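Local coordinates for protein putative thiosulfate sulfurtransferase YNJE (Escherichia coli, PDB 2WLR) that catalyses the transfer of sulfur from thiosulfate to cyanide, giving thiocyanate and sulfite, by way of an enzyme-bound persulfide in a rhodanese fold, at residues Val186-Glu189 with Gln190-Ala193; Gln221-Tyr225 with Ala226-Asp230; Glu62-Asn65 with Ala66-Lys69; Ser54-Asp57 with Lys58-Thr61. All blocks are in the same frame, centred on the assembly; numbering follows the deposited sequence.

Contact 1 (Val186-Glu189 with Gln190-Ala193)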
ATOM      1  N   VAL A 186      -0.087 -21.991  -3.740  1.00 10.57           N
ATOM      2  CA  VAL A 186       0.459 -23.344  -3.988  1.00 10.70           C
ATOM      3  C   VAL A 186       1.287 -23.871  -2.801  1.00 10.48           C
ATOM      4  O   VAL A 186       1.646 -23.147  -1.874  1.00 10.58           O
ATOM      5  CB  VAL A 186       1.283 -23.363  -5.316  1.00 10.21           C
ATOM      6  CG1 VAL A 186       0.358 -22.973  -6.530  1.00 11.10           C
ATOM      7  CG2 VAL A 186       2.530 -22.455  -5.224  1.00 11.13           C
ATOM      8  N   SER A 187       1.597 -25.163  -2.857  1.00 10.08           N
ATOM      9  CA  SER A 187       2.343 -25.815  -1.800  1.00  9.73           C
ATOM     10  C   SER A 187       3.736 -25.225  -1.616  1.00  9.97           C
ATOM     11  O   SER A 187       4.301 -24.624  -2.539  1.00  9.84           O
ATOM     12  CB  SER A 187       2.468 -27.309  -2.073  1.00  9.21           C
ATOM     13  OG  SER A 187       3.314 -27.526  -3.194  1.00 11.86           O
ATOM     14  N   ASP A 188       4.314 -25.469  -0.446  1.00  9.86           N
ATOM     15  CA  ASP A 188       5.684 -25.018  -0.159  1.00 10.43           C
ATOM     16  C   ASP A 188       6.648 -25.538  -1.227  1.00 10.81           C
ATOM     17  O   ASP A 188       7.502 -24.806  -1.695  1.00 10.30           O
ATOM     18  CB  ASP A 188       6.135 -25.443   1.238  1.00 11.04           C
ATOM     19  CG  ASP A 188       5.278 -24.837   2.340  1.00 12.73           C
ATOM     20  OD1 ASP A 188       4.643 -23.764   2.100  1.00 12.47           O
ATOM     21  OD2 ASP A 188       5.265 -25.421   3.427  1.00 14.28           O
ATOM     22  N   GLU A 189       6.491 -26.794  -1.640  1.00 11.05           N
ATOM     23  CA  GLU A 189       7.379 -27.362  -2.660  1.00 12.10           C
ATOM     24  C   GLU A 189       7.264 -26.652  -4.005  1.00 11.19           C
ATOM     25  O   GLU A 189       8.247 -26.482  -4.749  1.00 10.97           O
ATOM     26  CB  GLU A 189       7.094 -28.865  -2.948  1.00 13.91           C
ATOM     27  CG  GLU A 189       6.654 -29.861  -1.921  1.00 18.77           C
ATOM     28  CD  GLU A 189       5.228 -29.706  -1.365  1.00 17.18           C
ATOM     29  OE1 GLU A 189       4.238 -30.407  -1.766  1.00 18.06           O
ATOM     30  OE2 GLU A 189       5.151 -28.948  -0.411  1.00 17.73           O
ATOM     31  N   GLN A 190       6.035 -26.331  -4.408  1.00 10.37           N
ATOM     32  CA  GLN A 190       5.828 -25.559  -5.623  1.00 10.21           C
ATOM     33  C   GLN A 190       6.357 -24.130  -5.476  1.00 10.02           C
ATOM     34  O   GLN A 190       6.930 -23.598  -6.422  1.00  9.70           O
ATOM     35  CB  GLN A 190       4.359 -25.553  -6.077  1.00 11.85           C
ATOM     36  CG  GLN A 190       3.882 -26.892  -6.600  1.00 13.53           C
ATOM     37  CD  GLN A 190       4.494 -27.320  -7.933  1.00 19.86           C
ATOM     38  OE1 GLN A 190       4.249 -28.445  -8.404  1.00 24.36           O
ATOM     39  NE2 GLN A 190       5.263 -26.448  -8.547  1.00 19.89           N
ATOM     40  N   LEU A 191       6.212 -23.512  -4.310  1.00 10.13           N
ATOM     41  CA  LEU A 191       6.841 -22.204  -4.092  1.00 10.19           C
ATOM     42  C   LEU A 191       8.355 -22.269  -4.234  1.00 10.20           C
ATOM     43  O   LEU A 191       8.974 -21.401  -4.831  1.00  9.47           O
ATOM     44  CB  LEU A 191       6.475 -21.612  -2.722  1.00 10.98           C
ATOM     45  CG  LEU A 191       4.998 -21.231  -2.543  1.00 11.06           C
ATOM     46  CD1 LEU A 191       4.809 -20.705  -1.115  1.00 11.77           C
ATOM     47  CD2 LEU A 191       4.522 -20.221  -3.548  1.00 11.62           C
ATOM     48  N   LYS A 192       8.952 -23.299  -3.657  1.00  9.34           N
ATOM     49  CA  LYS A 192      10.381 -23.530  -3.798  1.00  9.82           C
ATOM     50  C   LYS A 192      10.778 -23.600  -5.255  1.00  8.92           C
ATOM     51  O   LYS A 192      11.776 -23.006  -5.667  1.00  9.57           O
ATOM     52  CB  LYS A 192      10.745 -24.823  -3.094  1.00 10.59           C
ATOM     53  CG  LYS A 192      12.203 -25.195  -3.006  1.00 13.69           C
ATOM     54  CD  LYS A 192      12.291 -26.559  -2.314  1.00 15.88           C
ATOM     55  CE  LYS A 192      13.694 -26.883  -1.904  1.00 19.44           C
ATOM     56  NZ  LYS A 192      14.520 -27.198  -3.055  1.00 22.24           N
ATOM     57  N   ALA A 193       9.996 -24.278  -6.085  1.00  9.02           N
ATOM     58  CA  ALA A 193      10.334 -24.368  -7.497  1.00  9.29           C
ATOM     59  C   ALA A 193      10.222 -23.006  -8.170  1.00  9.67           C
ATOM     60  O   ALA A 193      11.041 -22.633  -9.004  1.00 11.00           O
ATOM     61  CB  ALA A 193       9.427 -25.409  -8.194  1.00  9.37           C
TER
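Ser187, Asp188 and Glu189 present three flat peptide carbonyls to the backbone N-H groups of Leu191, Lys192 and Ala193. Leu191 N, 2.8 Å from Ser187 O, comes nearly in line with its carbonyl, whereas Ala193 N, 3.1 Å from Glu189 O, is the most tilted, 32° out of the plane. Lys192 N bonds Asp188 O at 2.9 Å. The aliphatic CB of Lys192 also brushes Glu189 O, at 3.4 Å.

Ahead of this first turn stands Ser187, the N-cap. Its chi1 of 69° places OG between the backbone N and the carbonyl carbon, where OG accepts from Gln190 N at 3.2 Å in a nearly straight bond; the same oxygen rests against Gln190 CG. One residue earlier, Val186 lays CG2 against Leu191 CD2 at 3.4 Å, closer than ordinary van der Waals contact, and against Gln190 CB at 3.7 Å. The valine and glutamine side chains cross at about a right angle. An apolar pair joining the residue before the N-cap to the fourth residue after the cap (N' to N4) is a hydrophobic staple, so the polar cap and the apolar clasp start the helix together.

Among its neighbours, helix 188-197 turns Leu191 onto Ile222 and Tyr225 of helix 213-226, and Asp188 OD1 bonds Tyr225 OH. Val186 pairs through its backbone with Val177, while Gln190 is exposed, and Lys192, also exposed, rests against Ile266.

Contact 2 (Gln221-Tyr225 with Ala226-Asp230)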
ATOM      1  N   GLN A 221       3.397 -11.046  -0.628  1.00  8.69           N
ATOM      2  CA  GLN A 221       3.069 -11.580   0.673  1.00  8.60           C
ATOM      3  C   GLN A 221       3.407 -13.077   0.726  1.00  7.99           C
ATOM      4  O   GLN A 221       3.895 -13.585   1.745  1.00  8.12           O
ATOM      5  CB  GLN A 221       1.602 -11.310   1.013  1.00  8.71           C
ATOM      6  CG  GLN A 221       1.144 -11.752   2.425  1.00 10.63           C
ATOM      7  CD  GLN A 221       0.749 -13.228   2.516  1.00 10.42           C
ATOM      8  OE1 GLN A 221       0.587 -13.878   1.518  1.00 14.01           O
ATOM      9  NE2 GLN A 221       0.639 -13.749   3.742  1.00 14.23           N
ATOM     10  N   ILE A 222       3.163 -13.786  -0.386  1.00  7.37           N
ATOM     11  CA  ILE A 222       3.471 -15.216  -0.444  1.00  8.81           C
ATOM     12  C   ILE A 222       4.993 -15.441  -0.377  1.00  8.50           C
ATOM     13  O   ILE A 222       5.469 -16.333   0.315  1.00  7.75           O
ATOM     14  CB  ILE A 222       2.828 -15.863  -1.679  1.00  8.13           C
ATOM     15  CG1 ILE A 222       1.322 -15.995  -1.442  1.00  9.53           C
ATOM     16  CG2 ILE A 222       3.410 -17.276  -1.931  1.00  9.60           C
ATOM     17  CD1 ILE A 222       0.511 -16.227  -2.692  1.00  9.58           C
HETATM   18  N   MSE A 223       5.758 -14.560  -1.008  1.00  8.38           N
HETATM   19  CA  MSE A 223       7.224 -14.636  -0.879  1.00  9.00           C
HETATM   20  C   MSE A 223       7.705 -14.392   0.529  1.00  9.31           C
HETATM   21  O   MSE A 223       8.655 -15.051   0.997  1.00  8.92           O
HETATM   22  CB  MSE A 223       7.907 -13.663  -1.823  1.00  9.34           C
HETATM   23  CG  MSE A 223       7.787 -14.082  -3.262  1.00 10.77           C
HETATM   24 SE   MSE A 223       8.865 -12.938  -4.398  1.00 14.52          SE
HETATM   25  CE  MSE A 223       8.488 -13.924  -6.090  1.00 14.68           C
ATOM     26  N   LEU A 224       7.069 -13.457   1.248  1.00  8.02           N
ATOM     27  CA  LEU A 224       7.454 -13.175   2.641  1.00  8.59           C
ATOM     28  C   LEU A 224       7.159 -14.410   3.509  1.00  8.39           C
ATOM     29  O   LEU A 224       7.966 -14.807   4.335  1.00  9.54           O
ATOM     30  CB  LEU A 224       6.732 -11.947   3.188  1.00  8.73           C
ATOM     31  CG  LEU A 224       7.276 -10.630   2.663  1.00  8.19           C
ATOM     32  CD1 LEU A 224       6.255  -9.529   2.973  1.00  9.80           C
ATOM     33  CD2 LEU A 224       8.627 -10.254   3.254  1.00 10.37           C
ATOM     34  N   TYR A 225       5.994 -15.016   3.310  1.00  8.56           N
ATOM     35  CA  TYR A 225       5.664 -16.268   3.955  1.00  8.68           C
ATOM     36  C   TYR A 225       6.754 -17.318   3.710  1.00  8.58           C
ATOM     37  O   TYR A 225       7.201 -17.999   4.652  1.00  8.97           O
ATOM     38  CB  TYR A 225       4.303 -16.767   3.431  1.00  8.41           C
ATOM     39  CG  TYR A 225       4.054 -18.229   3.593  1.00  8.20           C
ATOM     40  CD1 TYR A 225       3.531 -18.729   4.763  1.00  9.39           C
ATOM     41  CD2 TYR A 225       4.333 -19.105   2.559  1.00  9.00           C
ATOM     42  CE1 TYR A 225       3.303 -20.108   4.922  1.00  9.95           C
ATOM     43  CE2 TYR A 225       4.135 -20.469   2.707  1.00 10.26           C
ATOM     44  CZ  TYR A 225       3.605 -20.960   3.886  1.00 10.67           C
ATOM     45  OH  TYR A 225       3.410 -22.339   4.008  1.00 12.86           O
ATOM     46  N   ALA A 226       7.162 -17.475   2.454  1.00  8.91           N
ATOM     47  CA  ALA A 226       8.133 -18.493   2.079  1.00  9.50           C
ATOM     48  C   ALA A 226       9.469 -18.292   2.780  1.00  9.91           C
ATOM     49  O   ALA A 226      10.121 -19.244   3.167  1.00 10.80           O
ATOM     50  CB  ALA A 226       8.316 -18.509   0.603  1.00 10.31           C
ATOM     51  N   GLY A 227       9.867 -17.039   2.891  1.00  8.96           N
ATOM     52  CA  GLY A 227      11.102 -16.667   3.562  1.00  9.68           C
ATOM     53  C   GLY A 227      12.005 -15.719   2.821  1.00  9.80           C
ATOM     54  O   GLY A 227      13.148 -15.564   3.230  1.00 11.00           O
ATOM     55  N   VAL A 228      11.547 -15.061   1.760  1.00  9.01           N
ATOM     56  CA  VAL A 228      12.321 -13.963   1.150  1.00 10.01           C
ATOM     57  C   VAL A 228      12.332 -12.807   2.166  1.00 10.53           C
ATOM     58  O   VAL A 228      11.286 -12.334   2.571  1.00 10.18           O
ATOM     59  CB  VAL A 228      11.768 -13.502  -0.220  1.00 10.16           C
ATOM     60  CG1 VAL A 228      12.686 -12.431  -0.843  1.00  9.86           C
ATOM     61  CG2 VAL A 228      11.608 -14.669  -1.190  1.00 10.91           C
ATOM     62  N   LYS A 229      13.511 -12.394   2.625  1.00 11.62           N
ATOM     63  CA  LYS A 229      13.612 -11.461   3.727  1.00 12.65           C
ATOM     64  C   LYS A 229      13.192 -10.049   3.329  1.00 11.84           C
ATOM     65  O   LYS A 229      12.479  -9.378   4.088  1.00 13.73           O
ATOM     66  CB  LYS A 229      15.031 -11.458   4.291  1.00 13.61           C
ATOM     67  CG  LYS A 229      15.462 -12.779   4.906  1.00 18.35           C
ATOM     68  CD  LYS A 229      16.879 -12.744   5.509  1.00 24.07           C
ATOM     69  CE  LYS A 229      17.050 -13.820   6.586  1.00 26.23           C
ATOM     70  NZ  LYS A 229      16.205 -13.562   7.809  1.00 29.51           N
ATOM     71  N   ASP A 230      13.639  -9.603   2.171  1.00 10.76           N
ATOM     72  CA  ASP A 230      13.494  -8.221   1.728  1.00 10.74           C
ATOM     73  C   ASP A 230      12.646  -8.202   0.455  1.00  9.14           C
ATOM     74  O   ASP A 230      13.135  -8.463  -0.628  1.00  9.28           O
ATOM     75  CB  ASP A 230      14.884  -7.603   1.552  1.00 11.21           C
ATOM     76  CG  ASP A 230      14.847  -6.134   1.141  1.00 13.16           C
ATOM     77  OD1 ASP A 230      13.748  -5.537   1.141  1.00 12.37           O
ATOM     78  OD2 ASP A 230      15.943  -5.595   0.842  1.00 16.10           O
TER
HETATM   79  O   HOH W   1      10.200 -13.340   4.899  1.00 12.58           O
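Met223, a selenomethionine here, touches Val228 with the root of its side chain: CB lies 3.9 Å from Val228 CG2 and little farther from Val228 CB. With chi1 at -71°, CG swings beside the backbone N, and the extended chain beyond it carries SE and CE away from the turn; the side chain also touches Met194 of helix 188-197 and Ile200 in the loop beyond it.

The carbonyl of the same residue does the polar work. Met223 O accepts from both Gly227 N and Val228 N, each at 3.0 Å, the two donors arriving from opposite faces of its plane. One residue back, Ala226 N binds Ile222 O at 3.0 Å; Ile222 O also lies in the plane of the Tyr225 ring, at its edge. Leu224 O is reached by a water at 2.7 Å, which donates a second time to Val228 O at 2.8 Å and so bridges helix end and loop. Leu224 CD2 packs over that stretch, 3.4 Å from Val228 O.

Gly227 breaks the helix with phi of 131°, where a side chain would be jammed against the preceding carbonyl oxygen. Positive phi at the first non-helical residue, a six-to-one bond from Val228 N to Met223 O and an apolar pair between those two residues are the marks of a Schellman-type C-terminal cap. It ends helix 213-226 and feeds strand 231-234, completing a beta-alpha-beta crossover from strand 205-209 in the parallel sheet of the rhodanese fold.

Contact 3 (Glu62-Asn65 with Ala66-Lys69)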
ATOM      1  N   GLU A  62     -15.156  18.667  -5.597  1.00 14.87           N
ATOM      2  CA  GLU A  62     -15.778  17.771  -4.625  1.00 15.64           C
ATOM      3  C   GLU A  62     -14.740  16.935  -3.928  1.00 13.32           C
ATOM      4  O   GLU A  62     -14.819  16.752  -2.733  1.00 13.05           O
ATOM      5  CB  GLU A  62     -16.856  16.850  -5.242  1.00 17.31           C
ATOM      6  CG  GLU A  62     -16.943  15.383  -4.680  1.00 23.25           C
ATOM      7  CD  GLU A  62     -17.885  15.161  -3.479  1.00 29.73           C
ATOM      8  OE1 GLU A  62     -18.875  15.913  -3.343  1.00 36.57           O
ATOM      9  OE2 GLU A  62     -17.666  14.197  -2.676  1.00 30.87           O
ATOM     10  N   GLN A  63     -13.794  16.407  -4.694  1.00 11.51           N
ATOM     11  CA  GLN A  63     -12.758  15.583  -4.088  1.00 10.83           C
ATOM     12  C   GLN A  63     -11.865  16.370  -3.123  1.00 11.07           C
ATOM     13  O   GLN A  63     -11.535  15.872  -2.045  1.00 10.49           O
ATOM     14  CB  GLN A  63     -11.929  14.914  -5.152  1.00 10.61           C
ATOM     15  CG  GLN A  63     -12.677  13.758  -5.804  1.00 12.00           C
ATOM     16  CD  GLN A  63     -12.036  13.254  -7.083  1.00 13.43           C
ATOM     17  OE1 GLN A  63     -11.385  13.996  -7.805  1.00 13.86           O
ATOM     18  NE2 GLN A  63     -12.270  11.974  -7.387  1.00 17.11           N
ATOM     19  N   LEU A  64     -11.506  17.600  -3.468  1.00 10.31           N
ATOM     20  CA  LEU A  64     -10.733  18.436  -2.545  1.00 10.06           C
ATOM     21  C   LEU A  64     -11.568  18.849  -1.312  1.00 10.99           C
ATOM     22  O   LEU A  64     -11.050  18.883  -0.190  1.00 10.62           O
ATOM     23  CB  LEU A  64     -10.147  19.666  -3.236  1.00 10.78           C
ATOM     24  CG  LEU A  64      -9.274  20.576  -2.344  1.00 10.90           C
ATOM     25  CD1 LEU A  64      -8.115  19.831  -1.664  1.00 14.04           C
ATOM     26  CD2 LEU A  64      -8.797  21.779  -3.170  1.00 15.62           C
ATOM     27  N   ASN A  65     -12.845  19.155  -1.517  1.00 11.73           N
ATOM     28  CA  ASN A  65     -13.701  19.482  -0.390  1.00 12.28           C
ATOM     29  C   ASN A  65     -13.802  18.282   0.540  1.00 11.47           C
ATOM     30  O   ASN A  65     -13.774  18.453   1.764  1.00 11.93           O
ATOM     31  CB  ASN A  65     -15.099  19.889  -0.879  1.00 13.82           C
ATOM     32  CG  ASN A  65     -15.136  21.275  -1.476  1.00 17.15           C
ATOM     33  OD1 ASN A  65     -14.251  22.112  -1.237  1.00 19.70           O
ATOM     34  ND2 ASN A  65     -16.197  21.546  -2.254  1.00 20.84           N
ATOM     35  N   ALA A  66     -13.982  17.104  -0.029  1.00 11.28           N
ATOM     36  CA  ALA A  66     -14.026  15.872   0.748  1.00 11.20           C
ATOM     37  C   ALA A  66     -12.740  15.669   1.563  1.00 12.68           C
ATOM     38  O   ALA A  66     -12.765  15.302   2.738  1.00 13.20           O
ATOM     39  CB  ALA A  66     -14.302  14.703  -0.155  1.00 12.54           C
ATOM     40  N   TRP A  67     -11.606  15.935   0.935  1.00 11.70           N
ATOM     41  CA  TRP A  67     -10.325  15.760   1.600  1.00 10.72           C
ATOM     42  C   TRP A  67     -10.186  16.743   2.748  1.00 11.71           C
ATOM     43  O   TRP A  67      -9.753  16.405   3.856  1.00 10.82           O
ATOM     44  CB  TRP A  67      -9.211  15.961   0.561  1.00  9.76           C
ATOM     45  CG  TRP A  67      -7.824  15.727   1.070  1.00  8.43           C
ATOM     46  CD1 TRP A  67      -7.112  14.561   0.964  1.00 10.72           C
ATOM     47  CD2 TRP A  67      -6.979  16.675   1.689  1.00  8.56           C
ATOM     48  NE1 TRP A  67      -5.882  14.732   1.543  1.00  9.34           N
ATOM     49  CE2 TRP A  67      -5.756  16.016   1.976  1.00  8.98           C
ATOM     50  CE3 TRP A  67      -7.116  18.016   2.061  1.00  9.52           C
ATOM     51  CZ2 TRP A  67      -4.705  16.640   2.644  1.00 10.46           C
ATOM     52  CZ3 TRP A  67      -6.061  18.653   2.700  1.00 11.42           C
ATOM     53  CH2 TRP A  67      -4.851  17.949   2.984  1.00 10.43           C
ATOM     54  N   ILE A  68     -10.564  17.986   2.519  1.00 11.39           N
ATOM     55  CA  ILE A  68     -10.526  19.000   3.567  1.00 12.48           C
ATOM     56  C   ILE A  68     -11.394  18.562   4.757  1.00 13.72           C
ATOM     57  O   ILE A  68     -10.925  18.599   5.899  1.00 15.66           O
ATOM     58  CB  ILE A  68     -10.951  20.375   3.009  1.00 12.77           C
ATOM     59  CG1 ILE A  68      -9.869  20.918   2.038  1.00 13.12           C
ATOM     60  CG2 ILE A  68     -11.215  21.378   4.149  1.00 14.18           C
ATOM     61  CD1 ILE A  68     -10.314  22.127   1.218  1.00 12.95           C
ATOM     62  N   LYS A  69     -12.607  18.082   4.472  1.00 15.09           N
ATOM     63  CA  LYS A  69     -13.531  17.612   5.523  1.00 16.90           C
ATOM     64  C   LYS A  69     -13.023  16.385   6.271  1.00 17.44           C
ATOM     65  O   LYS A  69     -13.175  16.280   7.509  1.00 17.59           O
ATOM     66  CB  LYS A  69     -14.865  17.249   4.878  1.00 18.07           C
ATOM     67  CG  LYS A  69     -15.752  18.416   4.670  1.00 22.05           C
ATOM     68  CD  LYS A  69     -16.919  18.373   5.626  1.00 27.43           C
ATOM     69  CE  LYS A  69     -17.941  17.359   5.155  1.00 29.11           C
ATOM     70  NZ  LYS A  69     -18.866  16.926   6.234  1.00 33.75           N
TER
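Leu64 and Ile68, one helical turn apart, form the close-packed side of this contact, and Glu62, Asn65 and Lys69 form the open one. Leu64 CG lies 4.0 Å from Ile68 CD1, the two branched chains crossing at a slant. Ile68 adds a tighter touch lower down: its CG1 sits 3.2 Å from Leu64 O, the carbonyl that also accepts from Ile68 N at 2.9 Å. On the other flank Leu64 CD1 approaches Trp67 CE3 at 4.3 Å, oblique to the indole. Leu64 chi1 of -178° sets CG anti to the backbone N, beside the carbonyl carbon, which sends the isobutyl group toward the next turn, where Trp67 and Ile68 lie.

The solvent side holds less. Glu62 OE2 comes only to 4.2 Å from Ala66 CB, a loose contact of carboxylate with methyl, and Lys69 touches Asn65 with its first carbons alone, CG lying 3.5 Å from Asn65 O before the chain bends away. Regular backbone bonds, Ala66 N to Glu62 O at 2.9 Å among them, run beneath both sides alike.

Around the packed face lie Arg94 and Leu95 of helix 85-97, which meet Leu64 and Ile68 respectively, while the Trp67 ring meets His71. At the helix start Gln63 OE1 accepts from Ser60 N.

The chemistry is that of an amphipathic helix. Leucine, isoleucine and tryptophan give carbon-to-carbon contacts, Leu64 and Ile68 against helix 85-97, which probably help to seat the helix on the domain, whereas the charged and amide ends on the far side, remote from one another, leave cohesion there to the backbone bonds.

Contact 4 (Ser54-Asp57 with Lys58-Thr61)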
ATOM      1  N   SER A  54       1.228  17.497  -7.266  1.00  9.69           N
ATOM      2  CA  SER A  54       1.072  16.605  -8.420  1.00 10.97           C
ATOM      3  C   SER A  54      -0.269  15.890  -8.482  1.00 10.59           C
ATOM      4  O   SER A  54      -0.607  15.340  -9.526  1.00 14.40           O
ATOM      5  CB  SER A  54       2.193  15.569  -8.439  1.00 11.20           C
ATOM      6  OG  SER A  54       2.118  14.702  -7.326  1.00 13.29           O
ATOM      7  N   TRP A  55      -1.035  15.893  -7.393  1.00 10.43           N
ATOM      8  CA  TRP A  55      -2.362  15.297  -7.428  1.00  9.99           C
ATOM      9  C   TRP A  55      -3.454  16.219  -7.886  1.00 11.08           C
ATOM     10  O   TRP A  55      -4.541  15.748  -8.219  1.00 11.45           O
ATOM     11  CB  TRP A  55      -2.799  14.848  -6.033  1.00  9.50           C
ATOM     12  CG  TRP A  55      -1.895  13.908  -5.314  1.00  9.15           C
ATOM     13  CD1 TRP A  55      -0.938  13.120  -5.845  1.00 10.24           C
ATOM     14  CD2 TRP A  55      -1.922  13.634  -3.918  1.00  9.32           C
ATOM     15  NE1 TRP A  55      -0.318  12.395  -4.842  1.00 11.14           N
ATOM     16  CE2 TRP A  55      -0.940  12.670  -3.655  1.00 10.47           C
ATOM     17  CE3 TRP A  55      -2.697  14.107  -2.868  1.00  9.60           C
ATOM     18  CZ2 TRP A  55      -0.666  12.240  -2.341  1.00 10.20           C
ATOM     19  CZ3 TRP A  55      -2.453  13.657  -1.607  1.00 10.26           C
ATOM     20  CH2 TRP A  55      -1.442  12.734  -1.357  1.00 10.13           C
ATOM     21  N   LEU A  56      -3.203  17.521  -7.856  1.00 11.30           N
ATOM     22  CA  LEU A  56      -4.279  18.507  -7.999  1.00 11.51           C
ATOM     23  C   LEU A  56      -5.062  18.422  -9.307  1.00 12.37           C
ATOM     24  O   LEU A  56      -6.263  18.614  -9.277  1.00 13.28           O
ATOM     25  CB  LEU A  56      -3.753  19.922  -7.802  1.00 12.52           C
ATOM     26  CG  LEU A  56      -3.259  20.219  -6.388  1.00 11.59           C
ATOM     27  CD1 LEU A  56      -2.524  21.561  -6.391  1.00 14.22           C
ATOM     28  CD2 LEU A  56      -4.396  20.180  -5.356  1.00 10.83           C
ATOM     29  N   ASP A  57      -4.371  18.096 -10.397  1.00 13.26           N
ATOM     30  CA  ASP A  57      -5.015  17.950 -11.721  1.00 14.91           C
ATOM     31  C   ASP A  57      -5.892  16.709 -11.802  1.00 15.15           C
ATOM     32  O   ASP A  57      -6.587  16.499 -12.809  1.00 15.82           O
ATOM     33  CB  ASP A  57      -3.960  17.959 -12.849  1.00 16.40           C
ATOM     34  CG  ASP A  57      -3.041  16.747 -12.844  1.00 20.66           C
ATOM     35  OD1 ASP A  57      -3.090  15.909 -11.924  1.00 26.28           O
ATOM     36  OD2 ASP A  57      -2.225  16.627 -13.799  1.00 29.82           O
ATOM     37  N   LYS A  58      -5.871  15.884 -10.755  1.00 13.92           N
ATOM     38  CA  LYS A  58      -6.735  14.713 -10.662  1.00 14.23           C
ATOM     39  C   LYS A  58      -7.679  14.788  -9.475  1.00 13.96           C
ATOM     40  O   LYS A  58      -8.247  13.768  -9.054  1.00 15.82           O
ATOM     41  CB  LYS A  58      -5.909  13.432 -10.560  1.00 14.83           C
ATOM     42  CG  LYS A  58      -5.123  13.136 -11.836  1.00 17.72           C
ATOM     43  CD  LYS A  58      -4.153  11.971 -11.663  1.00 22.35           C
ATOM     44  CE  LYS A  58      -3.016  12.264 -10.674  1.00 23.88           C
ATOM     45  NZ  LYS A  58      -2.064  13.305 -11.151  1.00 24.89           N
HETATM   46  N   MSE A  59      -7.824  15.968  -8.902  1.00 12.04           N
HETATM   47  CA  MSE A  59      -8.760  16.182  -7.817  1.00 12.24           C
HETATM   48  C   MSE A  59      -9.740  17.259  -8.199  1.00 11.79           C
HETATM   49  O   MSE A  59      -9.357  18.414  -8.397  1.00 11.63           O
HETATM   50  CB  MSE A  59      -8.033  16.658  -6.570  1.00 12.43           C
HETATM   51  CG  MSE A  59      -7.184  15.604  -5.903  1.00 11.23           C
HETATM   52 SE   MSE A  59      -6.182  16.183  -4.357  1.00 13.66          SE
HETATM   53  CE  MSE A  59      -7.505  16.317  -3.069  1.00  9.74           C
ATOM     54  N   SER A  60     -11.009  16.876  -8.221  1.00 11.56           N
ATOM     55  CA  SER A  60     -12.083  17.791  -8.521  1.00 12.15           C
ATOM     56  C   SER A  60     -12.350  18.670  -7.314  1.00 13.20           C
ATOM     57  O   SER A  60     -11.791  18.443  -6.229  1.00 12.83           O
ATOM     58  CB  SER A  60     -13.323  16.982  -8.825  1.00 11.80           C
ATOM     59  OG  SER A  60     -13.780  16.311  -7.657  1.00 12.71           O
ATOM     60  N   THR A  61     -13.204  19.674  -7.486  1.00 14.44           N
ATOM     61  CA  THR A  61     -13.686  20.467  -6.344  1.00 16.11           C
ATOM     62  C   THR A  61     -14.275  19.596  -5.238  1.00 15.18           C
ATOM     63  O   THR A  61     -13.929  19.750  -4.058  1.00 15.43           O
ATOM     64  CB  THR A  61     -14.738  21.468  -6.832  1.00 16.71           C
ATOM     65  OG1 THR A  61     -14.114  22.352  -7.752  1.00 21.59           O
ATOM     66  CG2 THR A  61     -15.365  22.283  -5.681  1.00 17.50           C
TER
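Lys58, Met59 and Trp55 carry this contact. Lys58 contributes most, by folding back along its own chain: bends at chi3 and chi4 bring NZ to Asp57 OD1 at 2.9 Å and to Ser54 O at 3.0 Å. The first is a salt bridge using the syn lone pair of the carboxylate oxygen; the second comes in the plane of the Ser54 carbonyl. Asp57 chi1 of 67° stands its carboxylate beside the lysine, the two chains running side by side in the same direction, and Lys58 CG lies 3.4 Å from Asp57 OD1.

Two backbone bonds, each spanning three residues, close the turn. Lys58 N binds Trp55 O at 2.9 Å from 43° above the carbonyl plane, and Met59 N binds Leu56 O at 3.1 Å from 68° above it, neither on a lone pair. These are bonds of tight turns, not of a regular helix.

In Met59, a selenomethionine, chi1 puts CG beside the backbone N and the extended chi2 carries SE to Trp55 CB at 4.0 Å, near the plane of the indole, at its edge; the bend at chi3 only turns CE. Met59 CG also rests 3.5 Å from Trp55 O. The indole itself reaches over to Asn335 and Pro336. Arg94 donates to both Leu56 O and Met59 O, tying the turn to helix 85-97.

Polar and apolar contacts are divided between neighbouring positions. The ammonium of Lys58, an exposed residue, holds a carboxylate and a carbonyl with two bonds, and would probably favour the ionised form of Asp57, while selenium and indole supply the buried, apolar side of the turn.

Only contact 2 is truly buried; contacts 1 and 3 lie at the surface and contact 4 is partly buried. Contacts 1 and 2 belong to the second rhodanese range and cap opposite kinds of helix end, a start and a finish, on two helices, 188-197 and 213-226, packed against each other, the contact centres 12 Å apart. Contacts 3 and 4 belong to the first range and follow directly in the chain, with Leu64 CD1 on Met59 CE at 3.8 Å. Their centres are 36 to 46 Å from those of the other pair, across the middle of the molecule. A side-chain salt bridge appears in contact 4, a bridging water in contact 2, and mainly regular helix bonding in contact 3.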